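Local coordinates for D-isomer specific 2-hydroxyacid dehydrogenase family protein (Aeromonas salmonicida subsp. salmonicida, PDB 3HG7) that probably acts as an NAD-dependent oxidoreductase of the D-isomer specific 2-hydroxyacid dehydrogenase family, although its own substrate is not established, at residues D196-V201 and A224-V229; K23-P28 and I292-Y297; L10-N15 and M52-R57; G97-L102 and A282-D287. The protein carries 1 engineered substitution. All blocks are in the same frame, centred on the assembly; numbering follows the deposited sequence.

How the interactions relate
The chain folds into two parallel-sheet domains, and the four contacts sample both and the passage between them. Interaction 1 is core: two strands of the seven-stranded sheet, joined by backbone bonds. Interaction 3, also largely buried, pairs two strands of the five-stranded sheet but adds a carboxylate and a guanidinium at the strand ends. Interaction 2 is a partly buried, mainly apolar contact in the helical layer over that second sheet. Interaction 4 joins the two crossings between the domains by van der Waals packing. Interactions 2 and 4 share helix 286-301. Interactions 3 and 4 meet where Asp14 OD2 probably bonds Tyr283 OH, and Met52 packs on Phe293 between interactions 3 and 2.

Interaction 1: D196-V201 and A224-V229; sequences DVIVSV and AILFNV
The ring of Phe227 lies beside Val197 and Val199 on one face of a parallel strand pair. Val197 CG1 comes obliquely to CE2 at 3.9 Å. Val199 CG2 meets CD2 in the same slanting way. Phe227 CG stands anti to its carbonyl carbon (chi1 -72°), which puts one ring edge over the neighbouring strand. Ile198 O lies at that edge, near the ring plane. On the other face, Leu226 CD1 touches both CB and CG2 of Ile198, with CG2 3.7 Å away. Ser200 and Asn228 follow on this face. Asn228 OD1 and ND2 turn to Gly230 N and Arg231 O in the following loop. Ser200 OG is buried without a partner in the model.

The backbones keep the side chains in register. Ile198 N binds Ile225 O, and Phe227 N binds Ile198 O at 2.7 Å, almost straight at 175°. Ser200 N to Phe227 O continues the ladder. This is the central sheet of a Rossmann-type domain, consistent with NAD binding. Strand 142-146 pairs with the far side of strand 197-200. Helix 100-115 covers Val197, Ile225 and Phe227, while Val199 touches Ile155 of helix 150-161.

Interaction 2: K23-P28 and I292-Y297; sequences KAAHLP and IFVRNY
Leu27 fills the centre of this contact, with its CD2 methyl between Val294 and Tyr297. The contact belongs to the parallel alpha/beta domain built on strands 6-11 and 50-53. It joins the loop after helix 15-24 to the last long helix, 286-301, which packs back against this domain. Leu27 CD2 lies 3.9 Å from Tyr297 CD2 and 4.1 Å from Val294 CG1. It approaches the tyrosine ring obliquely. The side chains of Leu27 and Tyr297 run past each other in opposite directions, so Leu27 CB also comes near Tyr297 CE2. The other methyl, CD1, reaches the edge of the Phe293 ring at CE2, 4.3 Å away. One leucine fork therefore spans residues from successive turns of the helix.

Val294 presents both methyls to the loop. CG1 is anti to its backbone N (chi1 167°) and faces Leu27. CG2 faces Ala25 CB at 4.1 Å. A positive-phi residue, His26, separates Ala25 from Leu27.

Behind this layer, Phe293 meets Trp70 with the two ring planes nearly parallel. Phe293 and Tyr297 also touch Ile50, which ties the helix to the sheet. Phe293 and Val294 both rest on Leu22 of helix 15-24.

The outer margin is more polar and more open. Pro28 is exposed there. Tyr297 CG is anti to the backbone N (chi1 178°), and its hydroxyl ends near the proline carbonyl: Tyr297 OH lies 3.4 Å from Pro28 O, at best a weak bond.

Interaction 3: L10-N15 and M52-R57; sequences LLSQDN and MAEPAR
Glu54 OE2 is held by two hydroxyls, Ser12 OG at 2.7 Å and Thr74 OG1 of the neighbouring strand end. Its partner oxygen, Glu54 OE1, accepts the backbone N-H of Gln13 at 2.8 Å. Ser12 OG and Gln13 N both meet syn lone pairs of the Glu54 oxygens, so the carboxylate fits into the turn with both oxygens engaged. The glutamate chain bends at chi2 (84°) to bring them there. Ser12 OG also accepts from Asp14 N, which makes an ST turn and fixes the serine hydroxyl.

Arg57 has two conformers. In the one described, its guanidinium face covers the peptide between Leu11 and Ser12, with Leu11 C over its centre. In this conformer a water at the guanidinium edge would accept from Arg57 NH1 and donate to Ser12 O.

Before the turn, strands 6-11 and 50-53 pair in parallel. Leu11 N binds Met52 O at 2.9 Å, and the return bond from Glu54 N to Leu11 O is weak. Leu11 CB packs on Ala53 CB, while Leu10 and Met52 lie side by side on the other face.

The contact joins the C-terminal strand ends of this alpha/beta domain. Ser12 OG and Gln13 N, both donors, would probably favour the charged form of the buried Glu54, while nearby Asp14 would partly oppose it.

Interaction 4: G97-L102 and A282-D287; sequences GIFGPL and AYSFPD
The two crossings between the domains meet in this contact. The loop 97-99 leads into helix 100-115, and the returning chain at 282-285 leads into helix 286-301. Ala282 is the common point. Its CB sits 3.8 Å from Phe99 CD2 and 3.8 Å from Leu102 CB, wedged between the two side chains.

Phe99 CG is anti to its own carbonyl carbon (chi1 -56°), which lays the ring along the returning chain. One ring edge faces polar atoms there. Tyr283 O and Ser284 OG both lie near the ring plane, with Ser284 OG 3.7 Å from CZ. Ala282 O comes obliquely, 3.5 Å from CD2. Ile98 CG1 sits over the centre of one face of the same ring. The serine hydroxyl has its hydrogen bond with Thr74 O.

Leu102 reaches further along. Its CD1 lies 3.5 Å from Tyr283 O and 3.8 Å from Phe285 CE2. The two side chains cross at a slant. Leu102 meets the edge of the Phe285 ring and Tyr283 CD1 one face. Tyr283 OH probably bonds to Asp14 OD2, which ties the returning chain to the loop after strand 6-11, in the domain it is entering.

A bound glycerol, probably from the crystallisation liquor, lies near Phe99 and may mark a pocket between the domains. Between these two segments the contact rests on van der Waals packing, with Tyr283 O and Ser284 OG at the Phe99 ring edge. With no polar bond between the segments, the fit depends on shape.

Interaction 1: D196-V201 and A224-V229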
loop_
_atom_site.group_PDB
_atom_site.type_symbol
_atom_site.label_atom_id
_atom_site.label_comp_id
_atom_site.label_asym_id
_atom_site.label_seq_id
_atom_site.Cartn_x
_atom_site.Cartn_y
_atom_site.Cartn_z
ATOM N N ASP A 196 0.307 -21.627 -0.974
ATOM C CA ASP A 196 -0.529 -21.722 0.224
ATOM C C ASP A 196 -1.017 -20.337 0.622
ATOM O O ASP A 196 -2.150 -20.173 1.101
ATOM C CB ASP A 196 0.253 -22.359 1.363
ATOM C CG ASP A 196 0.678 -23.763 1.031
ATOM O OD1 ASP A 196 -0.204 -24.531 0.576
ATOM O OD2 ASP A 196 1.884 -24.078 1.183
ATOM N N VAL A 197 -0.132 -19.362 0.430
ATOM C CA VAL A 197 -0.420 -17.967 0.726
ATOM C C VAL A 197 -0.033 -17.194 -0.527
ATOM O O VAL A 197 1.030 -17.454 -1.118
ATOM C CB VAL A 197 0.400 -17.448 1.928
ATOM C CG1 VAL A 197 -0.034 -16.025 2.291
ATOM C CG2 VAL A 197 0.211 -18.351 3.159
ATOM N N ILE A 198 -0.892 -16.265 -0.932
ATOM C CA ILE A 198 -0.641 -15.406 -2.085
ATOM C C ILE A 198 -0.704 -13.956 -1.638
ATOM O O ILE A 198 -1.669 -13.549 -0.973
ATOM C CB ILE A 198 -1.685 -15.616 -3.203
ATOM C CG1 ILE A 198 -1.812 -17.095 -3.580
ATOM C CG2 ILE A 198 -1.281 -14.838 -4.458
ATOM C CD1 ILE A 198 -3.186 -17.464 -4.079
ATOM N N VAL A 199 0.324 -13.180 -1.986
ATOM C CA VAL A 199 0.338 -11.758 -1.635
ATOM C C VAL A 199 0.438 -10.937 -2.922
ATOM O O VAL A 199 1.476 -10.936 -3.584
ATOM C CB VAL A 199 1.470 -11.398 -0.618
ATOM C CG1 VAL A 199 1.457 -9.905 -0.300
ATOM C CG2 VAL A 199 1.252 -12.131 0.705
ATOM N N SER A 200 -0.660 -10.279 -3.273
ATOM C CA SER A 200 -0.699 -9.335 -4.391
ATOM C C SER A 200 -0.320 -7.901 -3.982
ATOM O O SER A 200 -0.991 -7.259 -3.168
ATOM C CB SER A 200 -2.079 -9.368 -5.054
ATOM O OG SER A 200 -2.070 -8.642 -6.272
ATOM N N VAL A 201 0.792 -7.415 -4.518
ATOM C CA VAL A 201 1.250 -6.074 -4.213
ATOM C C VAL A 201 1.553 -5.387 -5.541
ATOM O O VAL A 201 2.631 -4.826 -5.719
ATOM C CB VAL A 201 2.558 -6.040 -3.384
ATOM C CG1 VAL A 201 2.555 -4.806 -2.457
ATOM C CG2 VAL A 201 2.792 -7.311 -2.607
ATOM N N ALA A 224 -6.022 -21.870 0.215
ATOM C CA ALA A 224 -5.094 -20.775 -0.006
ATOM C C ALA A 224 -5.640 -19.501 0.611
ATOM O O ALA A 224 -6.846 -19.311 0.692
ATOM C CB ALA A 224 -4.864 -20.549 -1.475
ATOM N N ILE A 225 -4.725 -18.643 1.028
ATOM C CA ILE A 225 -5.084 -17.373 1.635
ATOM C C ILE A 225 -4.532 -16.356 0.666
ATOM O O ILE A 225 -3.348 -16.380 0.348
ATOM C CB ILE A 225 -4.439 -17.206 3.032
ATOM C CG1 ILE A 225 -4.955 -18.314 3.964
ATOM C CG2 ILE A 225 -4.746 -15.805 3.611
ATOM C CD1 ILE A 225 -4.143 -18.533 5.232
ATOM N N LEU A 226 -5.393 -15.469 0.201
ATOM C CA LEU A 226 -4.991 -14.394 -0.705
ATOM C C LEU A 226 -5.023 -13.041 -0.025
ATOM O O LEU A 226 -6.057 -12.683 0.504
ATOM C CB LEU A 226 -5.950 -14.341 -1.897
ATOM C CG LEU A 226 -5.808 -13.149 -2.859
ATOM C CD1 LEU A 226 -4.436 -13.131 -3.521
ATOM C CD2 LEU A 226 -6.902 -13.187 -3.905
ATOM N N PHE A 227 -3.904 -12.307 -0.070
ATOM C CA PHE A 227 -3.831 -10.904 0.398
ATOM C C PHE A 227 -3.807 -9.967 -0.790
ATOM O O PHE A 227 -3.023 -10.176 -1.736
ATOM C CB PHE A 227 -2.527 -10.634 1.148
ATOM C CG PHE A 227 -2.449 -11.267 2.512
ATOM C CD1 PHE A 227 -2.534 -10.481 3.644
ATOM C CD2 PHE A 227 -2.230 -12.640 2.655
ATOM C CE1 PHE A 227 -2.459 -11.059 4.926
ATOM C CE2 PHE A 227 -2.149 -13.228 3.912
ATOM C CZ PHE A 227 -2.247 -12.429 5.053
ATOM N N ASN A 228 -4.592 -8.896 -0.712
ATOM C CA ASN A 228 -4.402 -7.808 -1.648
ATOM C C ASN A 228 -4.118 -6.522 -0.925
ATOM O O ASN A 228 -4.988 -5.986 -0.233
ATOM C CB ASN A 228 -5.591 -7.595 -2.563
ATOM C CG ASN A 228 -5.272 -6.575 -3.691
ATOM O OD1 ASN A 228 -4.102 -6.278 -3.969
ATOM N ND2 ASN A 228 -6.301 -6.041 -4.311
ATOM N N VAL A 229 -2.891 -6.047 -1.090
ATOM C CA VAL A 229 -2.458 -4.812 -0.457
ATOM C C VAL A 229 -1.923 -3.796 -1.490
ATOM O O VAL A 229 -1.371 -2.763 -1.110
ATOM C CB VAL A 229 -1.368 -5.109 0.555
ATOM C CG1 VAL A 229 -1.918 -5.940 1.723
ATOM C CG2 VAL A 229 -0.261 -5.892 -0.134
#

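Interaction 2: K23-P28 and I292-Y297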
loop_
_atom_site.group_PDB
_atom_site.type_symbol
_atom_site.label_atom_id
_atom_site.label_comp_id
_atom_site.label_asym_id
_atom_site.label_seq_id
_atom_site.Cartn_x
_atom_site.Cartn_y
_atom_site.Cartn_z
ATOM N N LYS A 23 10.778 21.948 11.625
ATOM C CA LYS A 23 11.366 23.036 12.409
ATOM C C LYS A 23 12.656 22.576 13.101
ATOM O O LYS A 23 13.556 23.385 13.346
ATOM C CB LYS A 23 10.381 23.569 13.453
ATOM C CG LYS A 23 9.440 24.651 12.940
ATOM C CD LYS A 23 8.485 25.072 14.061
ATOM C CE LYS A 23 7.552 26.190 13.630
ATOM N NZ LYS A 23 6.709 26.641 14.778
ATOM N N ALA A 24 12.740 21.279 13.397
ATOM C CA ALA A 24 13.938 20.712 14.012
ATOM C C ALA A 24 15.068 20.601 12.982
ATOM O O ALA A 24 16.249 20.725 13.332
ATOM C CB ALA A 24 13.642 19.361 14.627
ATOM N N ALA A 25 14.691 20.402 11.713
ATOM C CA ALA A 25 15.649 20.189 10.618
ATOM C C ALA A 25 16.427 21.446 10.232
ATOM O O ALA A 25 17.437 21.354 9.521
ATOM C CB ALA A 25 14.933 19.631 9.405
ATOM N N HIS A 26 15.939 22.601 10.691
ATOM C CA HIS A 26 16.593 23.891 10.450
ATOM C C HIS A 26 17.037 24.027 8.982
ATOM O O HIS A 26 18.223 23.897 8.667
ATOM C CB HIS A 26 17.770 24.079 11.427
ATOM C CG HIS A 26 18.147 25.510 11.666
ATOM N ND1 HIS A 26 17.213 26.517 11.795
ATOM C CD2 HIS A 26 19.357 26.096 11.833
ATOM C CE1 HIS A 26 17.834 27.664 12.007
ATOM N NE2 HIS A 26 19.135 27.436 12.037
ATOM N N LEU A 27 16.066 24.260 8.099
ATOM C CA LEU A 27 16.291 24.425 6.674
ATOM C C LEU A 27 16.302 25.915 6.431
ATOM O O LEU A 27 15.320 26.602 6.719
ATOM C CB LEU A 27 15.168 23.759 5.870
ATOM C CG LEU A 27 14.826 22.309 6.253
ATOM C CD1 LEU A 27 13.370 21.969 5.950
ATOM C CD2 LEU A 27 15.745 21.283 5.605
ATOM N N PRO A 28 17.435 26.436 5.941
ATOM C CA PRO A 28 17.533 27.884 5.771
ATOM C C PRO A 28 16.711 28.360 4.578
ATOM O O PRO A 28 16.448 27.590 3.662
ATOM C CB PRO A 28 19.033 28.106 5.548
ATOM C CG PRO A 28 19.521 26.813 4.962
ATOM C CD PRO A 28 18.678 25.730 5.567
ATOM N N ILE A 292 12.367 11.669 3.949
ATOM C CA ILE A 292 12.253 11.695 2.474
ATOM C C ILE A 292 12.161 13.133 1.966
ATOM O O ILE A 292 12.835 13.504 0.994
ATOM C CB ILE A 292 11.054 10.867 1.971
ATOM C CG1 ILE A 292 11.335 9.367 2.176
ATOM C CG2 ILE A 292 10.761 11.116 0.497
ATOM C CD1 ILE A 292 10.094 8.477 1.937
ATOM N N PHE A 293 11.349 13.922 2.654
ATOM C CA PHE A 293 11.184 15.334 2.306
ATOM C C PHE A 293 12.514 16.090 2.398
ATOM O O PHE A 293 12.919 16.758 1.447
ATOM C CB PHE A 293 10.118 16.025 3.159
ATOM C CG PHE A 293 10.018 17.515 2.860
ATOM C CD1 PHE A 293 9.210 17.975 1.822
ATOM C CD2 PHE A 293 10.797 18.431 3.561
ATOM C CE1 PHE A 293 9.140 19.344 1.515
ATOM C CE2 PHE A 293 10.784 19.791 3.242
ATOM C CZ PHE A 293 9.940 20.258 2.220
ATOM N N VAL A 294 13.209 15.979 3.522
ATOM C CA VAL A 294 14.453 16.737 3.689
ATOM C C VAL A 294 15.556 16.305 2.699
ATOM O O VAL A 294 16.276 17.161 2.188
ATOM C CB VAL A 294 14.930 16.692 5.169
ATOM C CG1 VAL A 294 16.365 17.197 5.323
ATOM C CG2 VAL A 294 13.959 17.477 6.035
ATOM N N ARG A 295 15.668 15.010 2.396
ATOM C CA ARG A 295 16.666 14.563 1.403
ATOM C C ARG A 295 16.302 15.113 0.015
ATOM O O ARG A 295 17.161 15.596 -0.711
ATOM C CB ARG A 295 16.844 13.019 1.386
ATOM C CG ARG A 295 17.519 12.421 2.625
ATOM C CD ARG A 295 17.855 10.909 2.454
ATOM N NE ARG A 295 16.870 10.212 1.621
ATOM C CZ ARG A 295 15.998 9.305 2.062
ATOM N NH1 ARG A 295 15.137 8.750 1.212
ATOM N NH2 ARG A 295 15.982 8.954 3.343
ATOM N N ASN A 296 15.015 15.056 -0.331
ATOM C CA ASN A 296 14.535 15.623 -1.588
ATOM C C ASN A 296 14.676 17.138 -1.632
ATOM O O ASN A 296 14.961 17.704 -2.683
ATOM C CB ASN A 296 13.084 15.206 -1.858
ATOM C CG ASN A 296 12.974 13.989 -2.793
ATOM O OD1 ASN A 296 13.928 13.619 -3.501
ATOM N ND2 ASN A 296 11.790 13.394 -2.826
ATOM N N TYR A 297 14.504 17.794 -0.490
ATOM C CA TYR A 297 14.661 19.251 -0.420
ATOM C C TYR A 297 16.091 19.668 -0.782
ATOM O O TYR A 297 16.299 20.582 -1.587
ATOM C CB TYR A 297 14.265 19.779 0.967
ATOM C CG TYR A 297 14.448 21.270 1.105
ATOM C CD1 TYR A 297 13.499 22.152 0.608
ATOM C CD2 TYR A 297 15.556 21.796 1.761
ATOM C CE1 TYR A 297 13.671 23.521 0.736
ATOM C CE2 TYR A 297 15.740 23.148 1.899
ATOM C CZ TYR A 297 14.803 24.016 1.376
ATOM O OH TYR A 297 14.965 25.380 1.499
#

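Interaction 3: L10-N15 and M52-R57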
loop_
_atom_site.group_PDB
_atom_site.type_symbol
_atom_site.label_atom_id
_atom_site.label_comp_id
_atom_site.label_asym_id
_atom_site.label_seq_id
_atom_site.Cartn_x
_atom_site.Cartn_y
_atom_site.Cartn_z
ATOM N N LEU A 10 2.175 23.059 4.595
ATOM C CA LEU A 10 1.859 21.724 5.123
ATOM C C LEU A 10 0.343 21.582 5.122
ATOM O O LEU A 10 -0.342 22.407 5.716
ATOM C CB LEU A 10 2.368 21.595 6.563
ATOM C CG LEU A 10 3.895 21.719 6.695
ATOM C CD1 LEU A 10 4.273 21.662 8.135
ATOM C CD2 LEU A 10 4.540 20.546 5.942
ATOM N N LEU A 11 -0.148 20.591 4.387
ATOM C CA LEU A 11 -1.577 20.328 4.229
ATOM C C LEU A 11 -1.797 18.805 4.443
ATOM O O LEU A 11 -2.263 18.058 3.535
ATOM C CB LEU A 11 -2.016 20.771 2.848
ATOM C CG LEU A 11 -3.454 20.623 2.391
ATOM C CD1 LEU A 11 -4.371 21.432 3.284
ATOM C CD2 LEU A 11 -3.528 21.131 0.958
ATOM N N SER A 12 -1.454 18.369 5.661
ATOM C CA SER A 12 -1.508 16.965 6.064
ATOM C C SER A 12 -2.275 16.756 7.379
ATOM O O SER A 12 -2.248 17.605 8.255
ATOM C CB SER A 12 -0.094 16.424 6.261
ATOM O OG SER A 12 -0.139 15.095 6.769
ATOM N N GLN A 13 -2.894 15.580 7.527
ATOM C CA GLN A 13 -3.548 15.259 8.805
ATOM C C GLN A 13 -2.476 15.155 9.887
ATOM O O GLN A 13 -2.766 15.316 11.056
ATOM C CB GLN A 13 -4.375 13.978 8.710
ATOM C CG GLN A 13 -3.605 12.727 8.362
ATOM C CD GLN A 13 -4.532 11.522 8.257
ATOM O OE1 GLN A 13 -4.500 10.632 9.096
ATOM N NE2 GLN A 13 -5.399 11.518 7.234
ATOM N N ASP A 14 -1.217 14.952 9.470
ATOM C CA ASP A 14 -0.091 14.927 10.392
ATOM C C ASP A 14 0.685 16.246 10.504
ATOM O O ASP A 14 1.857 16.251 10.915
ATOM C CB ASP A 14 0.860 13.787 9.980
ATOM C CG ASP A 14 0.255 12.406 10.187
ATOM O OD1 ASP A 14 -0.438 12.178 11.217
ATOM O OD2 ASP A 14 0.461 11.537 9.306
ATOM N N ASN A 15 0.046 17.359 10.140
ATOM C CA ASN A 15 0.682 18.682 10.187
ATOM C C ASN A 15 1.478 18.988 11.460
ATOM O O ASN A 15 2.563 19.560 11.390
ATOM C CB ASN A 15 -0.372 19.783 10.039
ATOM C CG ASN A 15 -0.662 20.141 8.588
ATOM O OD1 ASN A 15 0.009 19.675 7.672
ATOM N ND2 ASN A 15 -1.680 20.980 8.374
ATOM N N MET A 52 3.675 19.928 1.001
ATOM C CA MET A 52 3.659 18.527 1.480
ATOM C C MET A 52 2.252 18.243 2.002
ATOM O O MET A 52 1.778 18.967 2.886
ATOM C CB MET A 52 4.679 18.294 2.586
ATOM C CG MET A 52 4.648 16.821 3.128
ATOM S SD MET A 52 6.221 15.975 3.544
ATOM C CE MET A 52 6.721 17.074 4.845
ATOM N N ALA A 53 1.598 17.233 1.440
ATOM C CA ALA A 53 0.144 17.047 1.650
ATOM C C ALA A 53 -0.285 15.666 1.266
ATOM O O ALA A 53 0.434 14.957 0.560
ATOM C CB ALA A 53 -0.644 18.037 0.787
ATOM N N GLU A 54 -1.477 15.280 1.729
ATOM C CA GLU A 54 -2.120 14.090 1.173
ATOM C C GLU A 54 -2.704 14.564 -0.139
ATOM O O GLU A 54 -3.222 15.694 -0.217
ATOM C CB GLU A 54 -3.219 13.564 2.110
ATOM C CG GLU A 54 -2.677 12.715 3.233
ATOM C CD GLU A 54 -2.203 13.548 4.404
ATOM O OE1 GLU A 54 -3.066 14.166 5.060
ATOM O OE2 GLU A 54 -0.993 13.514 4.728
ATOM N N PRO A 55 -2.593 13.736 -1.199
ATOM C CA PRO A 55 -3.188 14.093 -2.504
ATOM C C PRO A 55 -4.626 14.577 -2.452
ATOM O O PRO A 55 -4.924 15.610 -3.054
ATOM C CB PRO A 55 -3.110 12.785 -3.274
ATOM C CG PRO A 55 -1.845 12.186 -2.771
ATOM C CD PRO A 55 -1.867 12.462 -1.282
ATOM N N ALA A 56 -5.507 13.865 -1.737
ATOM C CA ALA A 56 -6.920 14.305 -1.652
ATOM C C ALA A 56 -7.082 15.682 -1.019
ATOM O O ALA A 56 -8.025 16.386 -1.311
ATOM C CB ALA A 56 -7.768 13.288 -0.929
ATOM N N ARG A 57 -6.185 16.069 -0.130
ATOM C CA ARG A 57 -6.316 17.405 0.412
ATOM C C ARG A 57 -5.826 18.502 -0.489
ATOM O O ARG A 57 -6.403 19.599 -0.504
ATOM C CB ARG A 57 -5.737 17.514 1.797
ATOM C CG ARG A 57 -6.840 17.188 2.752
ATOM C CD ARG A 57 -6.420 17.289 4.121
ATOM N NE ARG A 57 -6.221 18.668 4.526
ATOM C CZ ARG A 57 -5.766 18.938 5.731
ATOM N NH1 ARG A 57 -5.549 17.900 6.525
ATOM N NH2 ARG A 57 -5.510 20.168 6.121
HETATM O O HOH W 1 -4.556 18.982 8.679
#

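Interaction 4: G97-L102 and A282-D287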
loop_
_atom_site.group_PDB
_atom_site.type_symbol
_atom_site.label_atom_id
_atom_site.label_comp_id
_atom_site.label_asym_id
_atom_site.label_seq_id
_atom_site.Cartn_x
_atom_site.Cartn_y
_atom_site.Cartn_z
ATOM N N GLY A 97 9.735 3.028 -0.687
ATOM C CA GLY A 97 10.877 2.411 -0.044
ATOM C C GLY A 97 10.846 2.287 1.473
ATOM O O GLY A 97 11.779 1.723 2.067
ATOM N N ILE A 98 9.778 2.768 2.113
ATOM C CA ILE A 98 9.751 2.749 3.567
ATOM C C ILE A 98 8.675 1.806 4.136
ATOM O O ILE A 98 8.410 1.852 5.327
ATOM C CB ILE A 98 9.565 4.167 4.153
ATOM C CG1 ILE A 98 8.264 4.810 3.633
ATOM C CG2 ILE A 98 10.812 5.060 3.812
ATOM C CD1 ILE A 98 7.810 6.095 4.361
ATOM N N PHE A 99 8.061 0.977 3.284
ATOM C CA PHE A 99 6.883 0.210 3.694
ATOM C C PHE A 99 7.127 -1.278 3.827
ATOM O O PHE A 99 6.200 -1.988 4.174
ATOM C CB PHE A 99 5.720 0.428 2.729
ATOM C CG PHE A 99 5.353 1.870 2.556
ATOM C CD1 PHE A 99 5.731 2.557 1.401
ATOM C CD2 PHE A 99 4.675 2.545 3.565
ATOM C CE1 PHE A 99 5.385 3.875 1.234
ATOM C CE2 PHE A 99 4.341 3.899 3.413
ATOM C CZ PHE A 99 4.719 4.554 2.235
ATOM N N GLY A 100 8.347 -1.739 3.545
ATOM C CA GLY A 100 8.678 -3.184 3.659
ATOM C C GLY A 100 8.350 -3.826 5.015
ATOM O O GLY A 100 7.531 -4.754 5.105
ATOM N N PRO A 101 9.018 -3.375 6.084
ATOM C CA PRO A 101 8.740 -3.924 7.404
ATOM C C PRO A 101 7.279 -3.846 7.843
ATOM O O PRO A 101 6.795 -4.765 8.498
ATOM C CB PRO A 101 9.615 -3.063 8.325
ATOM C CG PRO A 101 10.748 -2.650 7.501
ATOM C CD PRO A 101 10.273 -2.606 6.057
ATOM N N LEU A 102 6.583 -2.757 7.512
ATOM C CA LEU A 102 5.209 -2.595 7.918
ATOM C C LEU A 102 4.327 -3.570 7.190
ATOM O O LEU A 102 3.405 -4.149 7.795
ATOM C CB LEU A 102 4.747 -1.148 7.639
ATOM C CG LEU A 102 5.292 -0.181 8.680
ATOM C CD1 LEU A 102 5.017 1.266 8.122
ATOM C CD2 LEU A 102 4.648 -0.338 10.043
ATOM N N ALA A 282 0.083 -0.218 5.784
ATOM C CA ALA A 282 1.396 0.369 5.943
ATOM C C ALA A 282 1.298 1.887 5.889
ATOM O O ALA A 282 1.384 2.469 4.821
ATOM C CB ALA A 282 2.356 -0.167 4.866
ATOM N N TYR A 283 1.083 2.472 7.060
ATOM C CA TYR A 283 0.910 3.913 7.271
ATOM C C TYR A 283 2.165 4.656 6.886
ATOM O O TYR A 283 3.254 4.107 6.984
ATOM C CB TYR A 283 0.612 4.161 8.758
ATOM C CG TYR A 283 0.159 5.565 9.008
ATOM C CD1 TYR A 283 0.994 6.514 9.617
ATOM C CD2 TYR A 283 -1.111 5.960 8.603
ATOM C CE1 TYR A 283 0.555 7.845 9.806
ATOM C CE2 TYR A 283 -1.555 7.276 8.782
ATOM C CZ TYR A 283 -0.722 8.205 9.381
ATOM O OH TYR A 283 -1.218 9.483 9.537
ATOM N N SER A 284 2.025 5.921 6.445
ATOM C CA SER A 284 3.197 6.750 6.141
ATOM C C SER A 284 3.540 7.485 7.418
ATOM O O SER A 284 2.886 8.496 7.756
ATOM C CB SER A 284 2.852 7.817 5.068
ATOM O OG SER A 284 2.686 7.228 3.779
ATOM N N PHE A 285 4.548 7.007 8.128
ATOM C CA PHE A 285 4.877 7.561 9.425
ATOM C C PHE A 285 5.663 8.843 9.247
ATOM O O PHE A 285 6.581 8.874 8.402
ATOM C CB PHE A 285 5.630 6.531 10.268
ATOM C CG PHE A 285 4.707 5.507 10.884
ATOM C CD1 PHE A 285 4.182 5.701 12.164
ATOM C CD2 PHE A 285 4.296 4.394 10.157
ATOM C CE1 PHE A 285 3.303 4.762 12.708
ATOM C CE2 PHE A 285 3.405 3.461 10.712
ATOM C CZ PHE A 285 2.929 3.653 11.977
ATOM N N PRO A 286 5.306 9.911 10.000
ATOM C CA PRO A 286 5.884 11.216 9.645
ATOM C C PRO A 286 7.399 11.250 9.789
ATOM O O PRO A 286 8.061 11.873 8.966
ATOM C CB PRO A 286 5.219 12.186 10.627
ATOM C CG PRO A 286 3.905 11.534 10.929
ATOM C CD PRO A 286 4.172 10.046 10.944
ATOM N N ASP A 287 7.947 10.561 10.794
ATOM C CA ASP A 287 9.402 10.515 10.961
ATOM C C ASP A 287 10.080 10.038 9.678
ATOM O O ASP A 287 11.111 10.588 9.275
ATOM C CB ASP A 287 9.816 9.646 12.165
ATOM C CG ASP A 287 9.402 10.257 13.505
ATOM O OD1 ASP A 287 8.218 10.127 13.883
ATOM O OD2 ASP A 287 10.254 10.849 14.200
#